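PDB 6WIL: hemolysin activator protein CdiB from Acinetobacter baumannii ACICU, which probably exports its partner CdiA toxin across the outer membrane, as a two-partner secretion transporter of the Omp85 superfamily built on a 16-stranded barrel. Local coordinates for residues 19-22 / 23-27; 443-446 / 447-451; 507-511 / 512-516. All blocks are in the same frame, centred on the assembly; numbering follows the deposited sequence.

Contact 1. Residues 19-22 / 23-27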
ATOM      1  N   LYS A  19      10.170  -1.599  -9.391  1.00 56.48           N
ATOM      2  CA  LYS A  19       9.104  -2.035  -8.497  1.00 55.18           C
ATOM      3  C   LYS A  19       9.404  -1.649  -7.055  1.00 44.72           C
ATOM      4  O   LYS A  19       8.504  -1.223  -6.323  1.00 43.91           O
ATOM      5  CB  LYS A  19       8.888  -3.544  -8.625  1.00 37.89           C
ATOM      6  CG  LYS A  19       8.063  -3.946  -9.845  1.00 61.29           C
ATOM      7  CD  LYS A  19       6.844  -4.756  -9.424  1.00 69.58           C
ATOM      8  CE  LYS A  19       5.867  -4.991 -10.565  1.00 65.25           C
ATOM      9  NZ  LYS A  19       6.374  -5.955 -11.580  1.00 79.65           N
ATOM     10  N   GLU A  20      10.665  -1.778  -6.631  1.00 47.94           N
ATOM     11  CA  GLU A  20      11.028  -1.370  -5.279  1.00 55.80           C
ATOM     12  C   GLU A  20      10.832   0.130  -5.088  1.00 55.75           C
ATOM     13  O   GLU A  20      10.372   0.573  -4.029  1.00 49.94           O
ATOM     14  CB  GLU A  20      12.471  -1.776  -4.981  1.00 59.12           C
ATOM     15  CG  GLU A  20      12.875  -1.620  -3.524  1.00 82.22           C
ATOM     16  CD  GLU A  20      14.015  -2.546  -3.136  1.00 97.91           C
ATOM     17  OE1 GLU A  20      15.160  -2.064  -2.992  1.00 97.73           O
ATOM     18  OE2 GLU A  20      13.765  -3.762  -2.989  1.00 82.22           O
ATOM     19  N   LEU A  21      11.154   0.923  -6.114  1.00 54.12           N
ATOM     20  CA  LEU A  21      10.989   2.371  -6.023  1.00 51.15           C
ATOM     21  C   LEU A  21       9.520   2.761  -5.912  1.00 45.31           C
ATOM     22  O   LEU A  21       9.166   3.640  -5.119  1.00 42.51           O
ATOM     23  CB  LEU A  21      11.634   3.049  -7.233  1.00 41.86           C
ATOM     24  CG  LEU A  21      11.293   4.524  -7.478  1.00 44.62           C
ATOM     25  CD1 LEU A  21      11.762   5.398  -6.329  1.00 38.54           C
ATOM     26  CD2 LEU A  21      11.884   5.006  -8.797  1.00 54.82           C
ATOM     27  N   ASN A  22       8.652   2.124  -6.703  1.00 43.42           N
ATOM     28  CA  ASN A  22       7.226   2.432  -6.635  1.00 42.49           C
ATOM     29  C   ASN A  22       6.641   2.049  -5.282  1.00 50.89           C
ATOM     30  O   ASN A  22       5.764   2.747  -4.759  1.00 46.09           O
ATOM     31  CB  ASN A  22       6.475   1.719  -7.758  1.00 50.06           C
ATOM     32  CG  ASN A  22       6.227   2.613  -8.952  1.00 60.04           C
ATOM     33  OD1 ASN A  22       6.056   3.825  -8.810  1.00 76.59           O
ATOM     34  ND2 ASN A  22       6.202   2.020 -10.139  1.00 55.10           N
ATOM     35  N   GLN A  23       7.109   0.942  -4.705  1.00 47.05           N
ATOM     36  CA  GLN A  23       6.628   0.544  -3.388  1.00 50.46           C
ATOM     37  C   GLN A  23       7.043   1.553  -2.325  1.00 40.22           C
ATOM     38  O   GLN A  23       6.262   1.873  -1.422  1.00 45.02           O
ATOM     39  CB  GLN A  23       7.148  -0.851  -3.039  1.00 45.34           C
ATOM     40  CG  GLN A  23       6.447  -1.484  -1.851  1.00 48.72           C
ATOM     41  CD  GLN A  23       4.970  -1.722  -2.116  1.00 65.76           C
ATOM     42  OE1 GLN A  23       4.119  -0.947  -1.680  1.00 57.47           O
ATOM     43  NE2 GLN A  23       4.661  -2.797  -2.837  1.00 66.59           N
ATOM     44  N   GLN A  24       8.271   2.072  -2.421  1.00 51.27           N
ATOM     45  CA  GLN A  24       8.744   3.044  -1.441  1.00 39.75           C
ATOM     46  C   GLN A  24       7.984   4.358  -1.539  1.00 43.88           C
ATOM     47  O   GLN A  24       7.759   5.017  -0.518  1.00 48.48           O
ATOM     48  CB  GLN A  24      10.243   3.283  -1.620  1.00 60.57           C
ATOM     49  CG  GLN A  24      11.104   2.078  -1.281  1.00 73.01           C
ATOM     50  CD  GLN A  24      12.555   2.263  -1.681  1.00 73.77           C
ATOM     51  OE1 GLN A  24      12.942   3.313  -2.194  1.00 77.58           O
ATOM     52  NE2 GLN A  24      13.367   1.237  -1.450  1.00 89.34           N
ATOM     53  N   LEU A  25       7.579   4.755  -2.747  1.00 42.05           N
ATOM     54  CA  LEU A  25       6.800   5.980  -2.888  1.00 45.80           C
ATOM     55  C   LEU A  25       5.388   5.798  -2.347  1.00 43.22           C
ATOM     56  O   LEU A  25       4.848   6.698  -1.694  1.00 46.05           O
ATOM     57  CB  LEU A  25       6.763   6.417  -4.351  1.00 40.88           C
ATOM     58  CG  LEU A  25       8.097   6.842  -4.960  1.00 44.21           C
ATOM     59  CD1 LEU A  25       7.949   6.985  -6.457  1.00 47.80           C
ATOM     60  CD2 LEU A  25       8.579   8.145  -4.338  1.00 47.44           C
ATOM     61  N   GLN A  26       4.774   4.640  -2.611  1.00 48.16           N
ATOM     62  CA  GLN A  26       3.450   4.373  -2.060  1.00 47.62           C
ATOM     63  C   GLN A  26       3.496   4.294  -0.541  1.00 44.24           C
ATOM     64  O   GLN A  26       2.586   4.777   0.141  1.00 41.76           O
ATOM     65  CB  GLN A  26       2.876   3.083  -2.647  1.00 47.13           C
ATOM     66  CG  GLN A  26       2.485   3.204  -4.109  1.00 48.88           C
ATOM     67  CD  GLN A  26       1.821   4.536  -4.419  1.00 71.20           C
ATOM     68  OE1 GLN A  26       0.742   4.845  -3.907  1.00 63.67           O
ATOM     69  NE2 GLN A  26       2.473   5.338  -5.252  1.00 51.60           N
ATOM     70  N   ASP A  27       4.556   3.700   0.011  1.00 43.09           N
ATOM     71  CA  ASP A  27       4.665   3.601   1.460  1.00 41.00           C
ATOM     72  C   ASP A  27       4.859   4.957   2.123  1.00 47.63           C
ATOM     73  O   ASP A  27       4.587   5.089   3.321  1.00 55.45           O
ATOM     74  CB  ASP A  27       5.812   2.663   1.839  1.00 47.39           C
ATOM     75  CG  ASP A  27       5.467   1.200   1.620  1.00 60.07           C
ATOM     76  OD1 ASP A  27       4.266   0.856   1.659  1.00 60.78           O
ATOM     77  OD2 ASP A  27       6.397   0.392   1.411  1.00 74.52           O
TER
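Four successive i to i+4 backbone hydrogen bonds join residues 19-22 to residues 23-27 in one unbroken alpha-helix, from Gln23 N to Lys19 O (3.0 Å), Gln24 N to Glu20 O, Leu25 N to Leu21 O and Gln26 N to Asn22 O (3.0 Å). The side chains divide between an apolar face and a polar flank. On the first, Leu21 and Leu25 are one turn apart, and methyl CD1 of Leu21 reaches CD1 of Leu25 at 4.1 Å. With chi1 at 167° and chi2 at 63°, CD1 of Leu21 is carried along the helix toward the next leucine. CG of Leu25 sits beyond the carbonyl oxygen of Leu21, 3.4 Å from that O. On the polar flank Glu20 and Gln24 run obliquely past one another: Gln24 NE2 comes to 3.6 Å from Glu20 CG and stays 4.1 Å from Glu20 OE1, a contact with the aliphatic part of the glutamate more than with its carboxylate, although the two flat groups are only 26° from parallel. The Gln24 chain starts just beyond the carbonyl oxygen its backbone N binds, with CG 3.2 Å from Glu20 O. Phe272 of strand 266-279 packs on Leu21, Asn22 and Leu25; Gln26 OE1 is hydrogen-bonded to Gln276 NE2, and Asp27 forms a salt bridge with Arg422. This amphipathic helix, held to barrel strands by both leucines and polar ends, is consistent with the N-terminal plug helix that occupies the barrel lumen in TpsB transporters.

Contact 2. Residues 443-446 / 447-451; sequences QYAP and KILVP. With C8E ((hydroxyethyloxy)tri(ethyloxy)octane), chain D.
Leu449 and Gln443 approach from opposite directions, the methyl CD1 of the leucine ending 3.4 Å from amide atom NE2 of the glutamine. Ala445 lies at the side of this meeting: its CB is 3.5 Å from Leu449 CD1 and 3.7 Å from Leu449 CG, so the alanine methyl packs against the fork of the leucine. Gln443 stretches inward, its CG set opposite the backbone N (chi1 165°) and its chain straight beyond, which carries the amide across to the returning loop. There NE2 is hydrogen-bonded to the backbone carbonyls of Asp453 and Asp475, and this double grip probably fixes the rotation of the amide group that the leucine touches. The stretch is where barrel strand 432-444 gives way to the long loop before strand 476-487, the sixth extracellular loop, which in Omp85 proteins carries the VRGY/F motif. Leu416 of the neighbouring strand 414-429 packs on Gln443, Ala445 and Leu449, and Asp475 OD2 accepts a hydrogen bond from Leu449 N. At the start of the loop Lys447, bent at chi2, doubles back along Pro446. Its CD is 3.4 Å from Pro446 O, and NZ curls round to 3.5 Å from Pro446 CB; as Lys447 also touches a crystal neighbour, that fold of the chain may owe something to packing. Tyr444 points the opposite way to Gln443, to the barrel surface. One face of its ring looks toward Pro446 N, offset toward the rim, and its CB is 4.0 Å from C6 of the octyl detergent C8E.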
ATOM      1  N   GLN A 443       4.422 -15.146  -8.667  1.00 51.38           N
ATOM      2  CA  GLN A 443       3.963 -15.001 -10.040  1.00 49.28           C
ATOM      3  C   GLN A 443       3.579 -16.365 -10.593  1.00 54.98           C
ATOM      4  O   GLN A 443       4.307 -17.345 -10.408  1.00 45.32           O
ATOM      5  CB  GLN A 443       5.047 -14.358 -10.913  1.00 39.63           C
ATOM      6  CG  GLN A 443       4.812 -14.479 -12.399  1.00 33.67           C
ATOM      7  CD  GLN A 443       5.876 -13.770 -13.204  1.00 42.36           C
ATOM      8  OE1 GLN A 443       6.254 -12.641 -12.891  1.00 67.85           O
ATOM      9  NE2 GLN A 443       6.374 -14.431 -14.242  1.00 45.03           N
ATOM     10  N   TYR A 444       2.431 -16.423 -11.267  1.00 43.45           N
ATOM     11  CA  TYR A 444       1.945 -17.643 -11.905  1.00 39.11           C
ATOM     12  C   TYR A 444       1.505 -17.318 -13.325  1.00 43.97           C
ATOM     13  O   TYR A 444       0.647 -16.453 -13.529  1.00 40.96           O
ATOM     14  CB  TYR A 444       0.787 -18.262 -11.116  1.00 44.54           C
ATOM     15  CG  TYR A 444       0.018 -19.299 -11.902  1.00 60.56           C
ATOM     16  CD1 TYR A 444       0.524 -20.581 -12.084  1.00 68.64           C
ATOM     17  CD2 TYR A 444      -1.212 -18.996 -12.469  1.00 64.61           C
ATOM     18  CE1 TYR A 444      -0.175 -21.530 -12.808  1.00 64.70           C
ATOM     19  CE2 TYR A 444      -1.918 -19.936 -13.193  1.00 73.30           C
ATOM     20  CZ  TYR A 444      -1.397 -21.200 -13.360  1.00 78.05           C
ATOM     21  OH  TYR A 444      -2.106 -22.133 -14.081  1.00 82.95           O
ATOM     22  N   ALA A 445       2.078 -18.021 -14.298  1.00 46.07           N
ATOM     23  CA  ALA A 445       1.768 -17.818 -15.709  1.00 56.21           C
ATOM     24  C   ALA A 445       1.134 -19.074 -16.291  1.00 67.29           C
ATOM     25  O   ALA A 445       1.804 -20.119 -16.368  1.00 58.87           O
ATOM     26  CB  ALA A 445       3.030 -17.455 -16.492  1.00 44.95           C
ATOM     27  N   PRO A 446      -0.134 -19.036 -16.706  1.00 72.06           N
ATOM     28  CA  PRO A 446      -0.717 -20.220 -17.358  1.00 69.44           C
ATOM     29  C   PRO A 446      -0.065 -20.564 -18.686  1.00 71.29           C
ATOM     30  O   PRO A 446       0.018 -21.749 -19.030  1.00 77.55           O
ATOM     31  CB  PRO A 446      -2.192 -19.833 -17.541  1.00 70.81           C
ATOM     32  CG  PRO A 446      -2.435 -18.764 -16.531  1.00 57.64           C
ATOM     33  CD  PRO A 446      -1.147 -18.006 -16.423  1.00 69.77           C
ATOM     34  N   LYS A 447       0.397 -19.576 -19.443  1.00 63.13           N
ATOM     35  CA  LYS A 447       0.967 -19.805 -20.762  1.00 51.59           C
ATOM     36  C   LYS A 447       2.451 -19.463 -20.769  1.00 69.71           C
ATOM     37  O   LYS A 447       3.015 -18.987 -19.781  1.00 66.77           O
ATOM     38  CB  LYS A 447       0.225 -18.985 -21.825  1.00 48.19           C
ATOM     39  CG  LYS A 447      -1.282 -19.177 -21.795  1.00 64.72           C
ATOM     40  CD  LYS A 447      -1.637 -20.656 -21.748  1.00 77.78           C
ATOM     41  CE  LYS A 447      -3.136 -20.876 -21.698  1.00 83.81           C
ATOM     42  NZ  LYS A 447      -3.642 -21.345 -20.374  1.00 80.28           N
ATOM     43  N   ILE A 448       3.080 -19.726 -21.916  1.00 79.96           N
ATOM     44  CA  ILE A 448       4.492 -19.419 -22.088  1.00 68.55           C
ATOM     45  C   ILE A 448       4.694 -17.912 -22.054  1.00 62.85           C
ATOM     46  O   ILE A 448       3.910 -17.146 -22.629  1.00 68.05           O
ATOM     47  CB  ILE A 448       5.013 -20.019 -23.407  1.00 67.68           C
ATOM     48  CG1 ILE A 448       4.854 -21.542 -23.401  1.00 86.30           C
ATOM     49  CG2 ILE A 448       6.461 -19.618 -23.653  1.00 79.19           C
ATOM     50  CD1 ILE A 448       5.403 -22.205 -22.167  1.00 68.20           C
ATOM     51  N   LEU A 449       5.745 -17.478 -21.366  1.00 69.23           N
ATOM     52  CA  LEU A 449       6.115 -16.075 -21.291  1.00 69.59           C
ATOM     53  C   LEU A 449       7.375 -15.818 -22.106  1.00 65.10           C
ATOM     54  O   LEU A 449       8.217 -16.705 -22.278  1.00 65.40           O
ATOM     55  CB  LEU A 449       6.356 -15.643 -19.843  1.00 59.82           C
ATOM     56  CG  LEU A 449       5.167 -15.662 -18.888  1.00 54.97           C
ATOM     57  CD1 LEU A 449       5.625 -15.260 -17.498  1.00 55.88           C
ATOM     58  CD2 LEU A 449       4.073 -14.734 -19.387  1.00 55.57           C
ATOM     59  N   VAL A 450       7.495 -14.591 -22.602  1.00 58.11           N
ATOM     60  CA  VAL A 450       8.725 -14.117 -23.231  1.00 66.94           C
ATOM     61  C   VAL A 450       9.757 -13.953 -22.118  1.00 65.77           C
ATOM     62  O   VAL A 450       9.381 -13.952 -20.937  1.00 68.34           O
ATOM     63  CB  VAL A 450       8.490 -12.813 -24.012  1.00 70.74           C
ATOM     64  CG1 VAL A 450       7.222 -12.918 -24.851  1.00 73.76           C
ATOM     65  CG2 VAL A 450       8.431 -11.620 -23.070  1.00 59.79           C
ATOM     66  N   PRO A 451      11.054 -13.836 -22.430  1.00 67.76           N
ATOM     67  CA  PRO A 451      12.059 -13.801 -21.350  1.00 73.83           C
ATOM     68  C   PRO A 451      11.859 -12.695 -20.318  1.00 71.47           C
ATOM     69  O   PRO A 451      12.022 -12.952 -19.118  1.00 60.27           O
ATOM     70  CB  PRO A 451      13.375 -13.632 -22.118  1.00 76.17           C
ATOM     71  CG  PRO A 451      13.119 -14.303 -23.422  1.00 65.99           C
ATOM     72  CD  PRO A 451      11.681 -14.011 -23.754  1.00 66.27           C
TER
HETATM   73  C1  C8E D 603      -4.806 -16.710  -7.854  1.00 84.31           C
HETATM   74  C2  C8E D 603      -3.320 -16.562  -8.178  1.00 88.55           C
HETATM   75  C3  C8E D 603      -2.710 -15.444  -7.334  1.00 74.36           C
HETATM   76  C4  C8E D 603      -1.214 -15.344  -7.626  1.00 72.17           C
HETATM   77  C5  C8E D 603      -0.499 -16.568  -7.061  1.00 75.80           C
HETATM   78  C6  C8E D 603       0.949 -16.560  -7.538  1.00 61.01           C
HETATM   79  C7  C8E D 603       1.832 -17.224  -6.484  1.00 68.29           C
HETATM   80  C8  C8E D 603       2.010 -18.703  -6.820  1.00 62.97           C
HETATM   81  O9  C8E D 603       3.373 -18.953  -7.012  1.00 81.31           O
HETATM   82  C10 C8E D 603       3.683 -20.275  -7.352  1.00 70.83           C
HETATM   83  C11 C8E D 603       5.143 -20.352  -7.798  1.00 60.35           C
HETATM   84  O12 C8E D 603       5.768 -21.437  -7.173  1.00 68.92           O
HETATM   85  C13 C8E D 603       7.030 -21.749  -7.693  1.00 64.35           C
HETATM   86  C14 C8E D 603       7.603 -22.965  -6.965  1.00 65.75           C
HETATM   87  O15 C8E D 603       7.045 -23.069  -5.684  1.00 71.16           O
HETATM   88  C16 C8E D 603       7.610 -24.081  -4.899  1.00 59.84           C
HETATM   89  C17 C8E D 603       7.343 -23.812  -3.416  1.00 68.09           C
HETATM   90  O18 C8E D 603       5.973 -23.917  -3.142  1.00 68.84           O
HETATM   91  C19 C8E D 603       5.671 -24.004  -1.777  1.00 76.24           C
HETATM   92  C20 C8E D 603       4.749 -22.853  -1.370  1.00 66.23           C
HETATM   93  O21 C8E D 603       3.593 -22.861  -2.161  1.00 65.80           O

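Contact 3. Residues 507-511 / 512-516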
ATOM      1  N   ARG A 507       7.399 -23.763 -17.147  1.00 89.62           N
ATOM      2  CA  ARG A 507       8.218 -23.665 -18.340  1.00 94.75           C
ATOM      3  C   ARG A 507       9.344 -22.659 -18.127  1.00 98.13           C
ATOM      4  O   ARG A 507       9.318 -21.838 -17.204  1.00 87.14           O
ATOM      5  CB  ARG A 507       7.370 -23.265 -19.543  1.00 82.81           C
ATOM      6  N   ASN A 508      10.349 -22.743 -18.999  1.00100.65           N
ATOM      7  CA  ASN A 508      11.563 -21.934 -18.948  1.00 88.54           C
ATOM      8  C   ASN A 508      12.378 -22.190 -17.686  1.00 94.36           C
ATOM      9  O   ASN A 508      13.187 -21.345 -17.284  1.00101.37           O
ATOM     10  CB  ASN A 508      11.259 -20.435 -19.072  1.00 89.12           C
ATOM     11  CG  ASN A 508      10.398 -20.098 -20.284  1.00 96.36           C
ATOM     12  OD1 ASN A 508       9.827 -19.009 -20.365  1.00 89.99           O
ATOM     13  ND2 ASN A 508      10.295 -21.029 -21.227  1.00 73.30           N
ATOM     14  N   SER A 509      12.176 -23.343 -17.049  1.00 88.75           N
ATOM     15  CA  SER A 509      12.932 -23.753 -15.877  1.00 97.24           C
ATOM     16  C   SER A 509      13.332 -25.211 -16.041  1.00 96.99           C
ATOM     17  O   SER A 509      12.634 -25.990 -16.695  1.00108.99           O
ATOM     18  CB  SER A 509      12.124 -23.570 -14.583  1.00 87.54           C
ATOM     19  OG  SER A 509      12.685 -24.320 -13.519  1.00 84.19           O
ATOM     20  N   ILE A 510      14.462 -25.575 -15.445  1.00 79.54           N
ATOM     21  CA  ILE A 510      15.008 -26.925 -15.525  1.00 95.27           C
ATOM     22  C   ILE A 510      15.143 -27.457 -14.109  1.00100.95           C
ATOM     23  O   ILE A 510      15.678 -26.757 -13.244  1.00 86.92           O
ATOM     24  CB  ILE A 510      16.366 -26.968 -16.250  1.00100.04           C
ATOM     25  CG1 ILE A 510      16.347 -26.069 -17.491  1.00 94.16           C
ATOM     26  CG2 ILE A 510      16.710 -28.390 -16.655  1.00 90.40           C
ATOM     27  CD1 ILE A 510      17.049 -24.734 -17.307  1.00 53.83           C
ATOM     28  N   PRO A 511      14.669 -28.672 -13.815  1.00100.41           N
ATOM     29  CA  PRO A 511      14.729 -29.185 -12.440  1.00 94.15           C
ATOM     30  C   PRO A 511      16.155 -29.275 -11.918  1.00 98.63           C
ATOM     31  O   PRO A 511      17.127 -29.347 -12.674  1.00 93.15           O
ATOM     32  CB  PRO A 511      14.090 -30.574 -12.550  1.00 92.03           C
ATOM     33  CG  PRO A 511      13.212 -30.490 -13.751  1.00 98.64           C
ATOM     34  CD  PRO A 511      13.922 -29.576 -14.710  1.00 93.14           C
ATOM     35  N   GLY A 512      16.266 -29.277 -10.589  1.00 90.68           N
ATOM     36  CA  GLY A 512      17.549 -29.226  -9.923  1.00 94.95           C
ATOM     37  C   GLY A 512      18.152 -27.842  -9.812  1.00 85.78           C
ATOM     38  O   GLY A 512      19.110 -27.660  -9.048  1.00 83.94           O
ATOM     39  N   GLN A 513      17.629 -26.861 -10.550  1.00 77.39           N
ATOM     40  CA  GLN A 513      18.082 -25.477 -10.492  1.00 84.64           C
ATOM     41  C   GLN A 513      16.951 -24.539 -10.092  1.00 81.30           C
ATOM     42  O   GLN A 513      16.848 -23.428 -10.607  1.00 77.06           O
ATOM     43  CB  GLN A 513      18.678 -25.048 -11.833  1.00 88.81           C
ATOM     44  CG  GLN A 513      19.778 -25.958 -12.335  1.00 92.55           C
ATOM     45  CD  GLN A 513      20.862 -25.199 -13.065  1.00 82.04           C
ATOM     46  OE1 GLN A 513      20.676 -24.044 -13.445  1.00 84.20           O
ATOM     47  NE2 GLN A 513      22.012 -25.837 -13.250  1.00 79.16           N
ATOM     48  N   ARG A 514      16.104 -24.973  -9.169  1.00 78.75           N
ATOM     49  CA  ARG A 514      14.856 -24.284  -8.893  1.00 69.80           C
ATOM     50  C   ARG A 514      14.822 -23.610  -7.528  1.00 58.28           C
ATOM     51  O   ARG A 514      13.770 -23.092  -7.137  1.00 72.70           O
ATOM     52  CB  ARG A 514      13.690 -25.271  -9.006  1.00 66.14           C
ATOM     53  CG  ARG A 514      13.813 -26.258 -10.160  1.00 77.46           C
ATOM     54  CD  ARG A 514      12.609 -27.190 -10.214  1.00 82.17           C
ATOM     55  NE  ARG A 514      12.453 -27.957  -8.980  1.00100.10           N
ATOM     56  CZ  ARG A 514      11.533 -28.898  -8.792  1.00 92.81           C
ATOM     57  NH1 ARG A 514      11.467 -29.539  -7.633  1.00 74.63           N
ATOM     58  NH2 ARG A 514      10.680 -29.199  -9.762  1.00 86.36           N
ATOM     59  N   TYR A 515      15.931 -23.596  -6.792  1.00 47.26           N
ATOM     60  CA  TYR A 515      15.901 -23.145  -5.410  1.00 47.24           C
ATOM     61  C   TYR A 515      17.151 -22.351  -5.062  1.00 58.31           C
ATOM     62  O   TYR A 515      18.262 -22.708  -5.465  1.00 57.88           O
ATOM     63  CB  TYR A 515      15.762 -24.328  -4.449  1.00 42.34           C
ATOM     64  CG  TYR A 515      15.613 -23.915  -3.006  1.00 51.88           C
ATOM     65  CD1 TYR A 515      14.392 -23.481  -2.516  1.00 54.85           C
ATOM     66  CD2 TYR A 515      16.693 -23.958  -2.132  1.00 54.40           C
ATOM     67  CE1 TYR A 515      14.241 -23.103  -1.198  1.00 55.50           C
ATOM     68  CE2 TYR A 515      16.553 -23.578  -0.807  1.00 49.96           C
ATOM     69  CZ  TYR A 515      15.323 -23.151  -0.346  1.00 53.84           C
ATOM     70  OH  TYR A 515      15.164 -22.770   0.967  1.00 48.99           O
ATOM     71  N   LEU A 516      16.956 -21.276  -4.301  1.00 59.32           N
ATOM     72  CA  LEU A 516      18.041 -20.458  -3.783  1.00 52.53           C
ATOM     73  C   LEU A 516      17.798 -20.179  -2.308  1.00 44.72           C
ATOM     74  O   LEU A 516      16.659 -19.962  -1.887  1.00 54.51           O
ATOM     75  CB  LEU A 516      18.169 -19.132  -4.542  1.00 53.33           C
ATOM     76  CG  LEU A 516      18.800 -19.178  -5.934  1.00 50.29           C
ATOM     77  CD1 LEU A 516      18.789 -17.803  -6.581  1.00 47.83           C
ATOM     78  CD2 LEU A 516      20.214 -19.733  -5.872  1.00 47.45           C
TER
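Arg514 folds back over the turn that precedes it, its aliphatic part lying against the carbonyl O of Ile510 and CA of Pro511. From CB the chain leaves beside its own backbone N (chi1 -40°), which brings CG into a corner of mixed character: 3.6 Å from Ile510 O, 3.8 Å from Pro511 CA and 4.0 Å from Ser509 OG. CD continues over the proline, 3.7 Å from Pro511 CA and 4.4 Å from Pro511 CB. The chain is straight as far as CD and then bends at chi3 (-59°), leaving NE 4.3 Å from Pro511 CA, which is oblique to the guanidinium, while CZ and both terminal nitrogens lie farther from it. Beneath this cover, Ile510 to Gln513 form a type II beta turn with Pro511 and Gly512 at its corners, closed by a weak hydrogen bond from Gln513 N to Ile510 O (3.3 Å). Gly512 has a positive phi of 81°, usual for glycine at the third position of a type II turn. The turn belongs to the extracellular loop between barrel strands 493-505 and 515-526. Just beyond it the backbone of Arg514 pairs with that of Val504, while Gln513 OE1 makes a weak hydrogen bond to Ser545 OG. With one weak bond across the turn and an arginine that touches it through methylene groups, the conformation probably rests largely on the backbone preferences of proline and glycine.

How the contacts relate
Contact 2 is the buried one of the three, whereas contacts 1 and 3 involve partly or fully exposed residues. Contacts 2 and 3 sit at strand ends of the same barrel, their centres about 14 Å apart, and touch where Ile448 CD1 meets Arg507 CB at 3.4 Å; Asp475 binds the backbone of both loops. Contact 1 belongs instead to the N-terminal helix 8-27 and lies about 9 Å from the centre of the chain, its nearest atoms about 7 Å from contact 2 and about 15 Å from contact 3. Regular backbone hydrogen bonding carries contact 1, apolar packing beside a firmly bonded amide carries contact 2, and a proline-glycine turn carries contact 3.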